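Local atomic coordinates of SusD-like carbohydrate binding protein BF1063 (Bacteroides fragilis NCTC 9343, PDB entry 3I4G), a protein that probably binds carbohydrate at the outer membrane of the bacterium, as a member of the SusD family of glycan-capturing lipoproteins. Residues H269-G277 against I329-M337. Sequence-based numbering, arbitrary orientation. Where two conformers were deposited one is given.
Sequences HALSAKDGG and IFMGTEYKM
Lys-274 sets out with CG wedged between its backbone N and carbonyl carbon (chi1 76°), runs straight, then bends at its last torsion (chi4 60°), which lays NZ against the mouth of a beta hairpin whose two-residue loop forms a type I' turn from Phe-330 to Thr-333. Lysine suits this place because its three N-H groups can serve a cluster of oxygens. NZ donates to Phe-330 O at 2.7 Å and to Thr-333 OG1 at 2.7 Å, and more loosely to Thr-333 O at 3.2 Å, coming from above that carbonyl plane. These bonds join the loop after helix 266-270 to the hairpin. Each carbonyl also accepts a hairpin N-H, from the face opposite NZ. Asp-275 supplies the counter-charge and a fourth acceptor, so at least one ammonium hydrogen must be shared: its OD2 receives NZ on the syn side at 2.8 Å and also lies in plane at the Phe-330 ring edge, 3.4 Å from CD2, where the ring hydrogens are slightly positive. Leu-271 crosses Phe-330 at about a right angle, CD2 meeting the ring edge at CE2, 3.6 Å away, and also touches CE of selenomethionine Met-331 (3.8 Å), whose SE lies beside Asp-275 CG. Tyr-324 stacks on the Phe-330 ring and meets Tyr-335 edge-to-face. A water finishes the junction, donating to Asp-275 OD1 (2.6 Å) and Met-331 O while accepting from Thr-333 OG1.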
ATOM      1  N   HIS A 269      10.378  -4.979  12.702  1.00  9.81           N
ATOM      2  CA  HIS A 269       9.218  -5.801  12.505  1.00  9.24           C
ATOM      3  C   HIS A 269       9.305  -6.799  11.382  1.00 10.96           C
ATOM      4  O   HIS A 269       8.755  -7.896  11.528  1.00 13.50           O
ATOM      5  CB  HIS A 269       7.938  -4.952  12.264  1.00  9.83           C
ATOM      6  CG  HIS A 269       6.949  -5.076  13.379  1.00  8.76           C
ATOM      7  ND1 HIS A 269       6.256  -3.999  13.890  1.00 10.07           N
ATOM      8  CD2 HIS A 269       6.531  -6.164  14.064  1.00  9.87           C
ATOM      9  CE1 HIS A 269       5.474  -4.428  14.872  1.00 11.14           C
ATOM     10  NE2 HIS A 269       5.621  -5.737  14.998  1.00 10.45           N
ATOM     11  N   ALA A 270       9.972  -6.439  10.298  1.00 10.15           N
ATOM     12  CA  ALA A 270       9.870  -7.228   9.058  1.00  9.79           C
ATOM     13  C   ALA A 270      11.149  -7.876   8.545  1.00  9.00           C
ATOM     14  O   ALA A 270      11.081  -8.620   7.575  1.00 10.41           O
ATOM     15  CB  ALA A 270       9.249  -6.393   7.942  1.00 12.68           C
ATOM     16  N   LEU A 271      12.301  -7.565   9.140  1.00  8.78           N
ATOM     17  CA  LEU A 271      13.492  -8.350   8.876  1.00  8.84           C
ATOM     18  C   LEU A 271      13.318  -9.724   9.526  1.00  9.89           C
ATOM     19  O   LEU A 271      12.478  -9.925  10.417  1.00  8.63           O
ATOM     20  CB  LEU A 271      14.758  -7.678   9.434  1.00  9.30           C
ATOM     21  CG  LEU A 271      15.131  -6.384   8.736  1.00  9.43           C
ATOM     22  CD1 LEU A 271      16.352  -5.701   9.411  1.00 12.32           C
ATOM     23  CD2 LEU A 271      15.435  -6.555   7.214  1.00 11.12           C
ATOM     24  N   SER A 272      14.144 -10.696   9.112  1.00  9.96           N
ATOM     25  CA  SER A 272      14.115 -12.015   9.718  1.00  8.94           C
ATOM     26  C   SER A 272      15.094 -12.064  10.895  1.00  9.33           C
ATOM     27  O   SER A 272      15.895 -11.137  11.114  1.00  9.88           O
ATOM     28  CB  SER A 272      14.401 -13.104   8.676  1.00  8.35           C
ATOM     29  OG  SER A 272      15.775 -13.181   8.382  1.00  9.85           O
ATOM     30  N   ALA A 273      15.045 -13.142  11.654  1.00 10.33           N
ATOM     31  CA  ALA A 273      15.855 -13.239  12.869  1.00  8.93           C
ATOM     32  C   ALA A 273      17.337 -13.058  12.635  1.00 11.19           C
ATOM     33  O   ALA A 273      18.006 -12.455  13.465  1.00 10.65           O
ATOM     34  CB  ALA A 273      15.584 -14.589  13.548  1.00 11.20           C
ATOM     35  N   LYS A 274      17.863 -13.571  11.538  1.00  9.30           N
ATOM     36  CA  LYS A 274      19.321 -13.458  11.279  1.00  9.07           C
ATOM     37  C   LYS A 274      19.759 -12.013  11.165  1.00 10.32           C
ATOM     38  O   LYS A 274      20.949 -11.706  11.360  1.00 10.97           O
ATOM     39  CB  LYS A 274      19.719 -14.241  10.021  1.00  9.31           C
ATOM     40  CG  LYS A 274      19.344 -13.577   8.701  1.00  9.40           C
ATOM     41  CD  LYS A 274      19.621 -14.506   7.500  1.00  8.73           C
ATOM     42  CE  LYS A 274      19.407 -13.816   6.199  1.00 10.43           C
ATOM     43  NZ  LYS A 274      20.295 -12.604   5.995  1.00  9.34           N
ATOM     44  N   ASP A 275      18.833 -11.116  10.820  1.00  9.13           N
ATOM     45  CA  ASP A 275      19.113  -9.698  10.703  1.00  9.43           C
ATOM     46  C   ASP A 275      18.448  -8.867  11.805  1.00  9.49           C
ATOM     47  O   ASP A 275      18.325  -7.652  11.688  1.00 10.64           O
ATOM     48  CB  ASP A 275      18.710  -9.228   9.304  1.00  9.38           C
ATOM     49  CG  ASP A 275      19.554  -9.865   8.245  1.00  9.46           C
ATOM     50  OD1 ASP A 275      20.796  -9.722   8.363  1.00 10.90           O
ATOM     51  OD2 ASP A 275      18.997 -10.523   7.337  1.00 10.35           O
ATOM     52  N   GLY A 276      18.043  -9.535  12.872  1.00  9.87           N
ATOM     53  CA  GLY A 276      17.520  -8.821  14.047  1.00 10.40           C
ATOM     54  C   GLY A 276      16.049  -8.548  14.081  1.00 11.90           C
ATOM     55  O   GLY A 276      15.596  -7.833  14.979  1.00 12.45           O
ATOM     56  N   GLY A 277      15.278  -9.124  13.155  1.00 10.50           N
ATOM     57  CA  GLY A 277      13.862  -8.783  13.058  1.00  9.83           C
ATOM     58  C   GLY A 277      12.908  -9.856  13.495  1.00  9.35           C
ATOM     59  O   GLY A 277      13.301 -10.987  13.771  1.00  8.82           O
ATOM     60  N   ILE A 329      20.115 -14.935  -0.818  1.00  8.49           N
ATOM     61  CA  ILE A 329      20.989 -14.040  -0.087  1.00  8.11           C
ATOM     62  C   ILE A 329      20.246 -12.746   0.187  1.00  8.70           C
ATOM     63  O   ILE A 329      19.643 -12.158  -0.701  1.00  9.39           O
ATOM     64  CB  ILE A 329      22.280 -13.768  -0.871  1.00  8.43           C
ATOM     65  CG1 ILE A 329      23.037 -15.080  -1.093  1.00  9.45           C
ATOM     66  CG2 ILE A 329      23.161 -12.745  -0.117  1.00  9.94           C
ATOM     67  CD1 ILE A 329      23.593 -15.741   0.142  1.00 14.35           C
ATOM     68  N   PHE A 330      20.312 -12.296   1.430  1.00  8.42           N
ATOM     69  CA  PHE A 330      19.709 -11.038   1.891  1.00  8.20           C
ATOM     70  C   PHE A 330      20.637 -10.414   2.902  1.00  8.86           C
ATOM     71  O   PHE A 330      21.027 -11.057   3.868  1.00  8.76           O
ATOM     72  CB  PHE A 330      18.325 -11.299   2.485  1.00  8.81           C
ATOM     73  CG  PHE A 330      17.657 -10.052   2.974  1.00  8.51           C
ATOM     74  CD1 PHE A 330      17.028  -9.167   2.125  1.00  9.37           C
ATOM     75  CD2 PHE A 330      17.695  -9.741   4.311  1.00 10.29           C
ATOM     76  CE1 PHE A 330      16.434  -8.005   2.617  1.00  8.49           C
ATOM     77  CE2 PHE A 330      17.074  -8.586   4.791  1.00  9.91           C
ATOM     78  CZ  PHE A 330      16.454  -7.732   3.947  1.00  9.34           C
HETATM   79  N   MSE A 331      20.984  -9.158   2.686  1.00  9.73           N
HETATM   80  CA  MSE A 331      21.942  -8.484   3.568  1.00 10.45           C
HETATM   81  C   MSE A 331      23.239  -9.300   3.697  1.00 10.99           C
HETATM   82  O   MSE A 331      23.857  -9.390   4.773  1.00 11.13           O
HETATM   83  CB  MSE A 331      21.342  -8.131   4.945  1.00 11.31           C
HETATM   84  CG  MSE A 331      20.364  -7.033   4.853  1.00 10.40           C
HETATM   85 SE   MSE A 331      19.689  -6.525   6.621  0.75 10.85          SE
HETATM   86  CE  MSE A 331      18.738  -5.014   6.056  1.00 11.88           C
ATOM     87  N   GLY A 332      23.649  -9.901   2.590  1.00 10.56           N
ATOM     88  CA  GLY A 332      24.942 -10.561   2.527  1.00 10.89           C
ATOM     89  C   GLY A 332      25.026 -11.955   3.101  1.00 11.05           C
ATOM     90  O   GLY A 332      26.097 -12.542   3.095  1.00 12.09           O
ATOM     91  N   THR A 333      23.945 -12.475   3.666  1.00  9.26           N
ATOM     92  CA  THR A 333      23.967 -13.811   4.243  1.00  9.25           C
ATOM     93  C   THR A 333      22.719 -14.556   3.806  1.00  8.60           C
ATOM     94  O   THR A 333      21.701 -13.967   3.429  1.00  9.74           O
ATOM     95  CB  THR A 333      24.087 -13.787   5.796  1.00 10.92           C
ATOM     96  OG1 THR A 333      22.951 -13.130   6.389  1.00 11.99           O
ATOM     97  CG2 THR A 333      25.401 -13.061   6.231  1.00 11.32           C
ATOM     98  N   GLU A 334      22.842 -15.867   3.809  1.00  7.97           N
ATOM     99  CA  GLU A 334      21.783 -16.729   3.311  1.00  7.76           C
ATOM    100  C   GLU A 334      20.609 -16.823   4.277  1.00  8.41           C
ATOM    101  O   GLU A 334      20.781 -17.093   5.466  1.00  9.86           O
ATOM    102  CB  GLU A 334      22.327 -18.133   3.053  1.00  9.87           C
ATOM    103  CG  GLU A 334      21.334 -19.087   2.361  1.00  9.25           C
ATOM    104  CD  GLU A 334      21.936 -20.417   2.027  1.00 11.63           C
ATOM    105  OE1 GLU A 334      23.116 -20.453   1.630  1.00 15.55           O
ATOM    106  OE2 GLU A 334      21.222 -21.436   2.094  1.00 12.28           O
ATOM    107  N   TYR A 335      19.401 -16.662   3.736  1.00  8.72           N
ATOM    108  CA  TYR A 335      18.176 -16.871   4.503  1.00  8.76           C
ATOM    109  C   TYR A 335      17.962 -18.391   4.609  1.00  9.07           C
ATOM    110  O   TYR A 335      17.920 -19.086   3.603  1.00  9.68           O
ATOM    111  CB  TYR A 335      16.997 -16.200   3.825  1.00  8.55           C
ATOM    112  CG  TYR A 335      15.701 -16.328   4.597  1.00  8.48           C
ATOM    113  CD1 TYR A 335      15.609 -16.004   5.954  1.00  9.66           C
ATOM    114  CD2 TYR A 335      14.559 -16.712   3.967  1.00  9.05           C
ATOM    115  CE1 TYR A 335      14.414 -16.100   6.639  1.00  8.57           C
ATOM    116  CE2 TYR A 335      13.361 -16.803   4.629  1.00  7.98           C
ATOM    117  CZ  TYR A 335      13.283 -16.480   5.953  1.00  8.36           C
ATOM    118  OH  TYR A 335      12.054 -16.587   6.604  1.00  9.24           O
ATOM    119  N   LYS A 336      17.830 -18.897   5.831  0.50  9.49           N
ATOM    120  CA  LYS A 336      17.600 -20.316   6.097  0.50  9.76           C
ATOM    121  C   LYS A 336      16.238 -20.456   6.768  0.50  9.49           C
ATOM    122  O   LYS A 336      16.034 -19.977   7.893  0.50  8.42           O
ATOM    123  CB  LYS A 336      18.731 -20.881   6.953  0.50 10.43           C
ATOM    124  CG  LYS A 336      20.061 -20.796   6.238  0.50 13.22           C
ATOM    125  CD  LYS A 336      21.198 -21.307   7.066  0.50 14.25           C
ATOM    126  CE  LYS A 336      22.478 -21.157   6.303  0.50 19.31           C
ATOM    127  NZ  LYS A 336      23.655 -21.574   7.104  0.50 26.96           N
HETATM  128  N   MSE A 337      15.326 -21.135   6.069  1.00  9.06           N
HETATM  129  CA  MSE A 337      13.958 -21.287   6.502  1.00  8.90           C
HETATM  130  C   MSE A 337      13.374 -22.556   5.901  1.00  8.48           C
HETATM  131  O   MSE A 337      13.164 -22.610   4.680  1.00  9.97           O
HETATM  132  CB  MSE A 337      13.159 -20.048   6.051  1.00 10.24           C
HETATM  133  CG  MSE A 337      11.671 -20.015   6.463  1.00  9.63           C
HETATM  134 SE   MSE A 337      11.350 -20.314   8.354  0.75  8.46          SE
HETATM  135  CE  MSE A 337      12.651 -19.168   9.102  1.00 10.40           C
TER
HETATM  136  O   HOH W   1      22.977 -10.565   7.132  1.00 15.11           O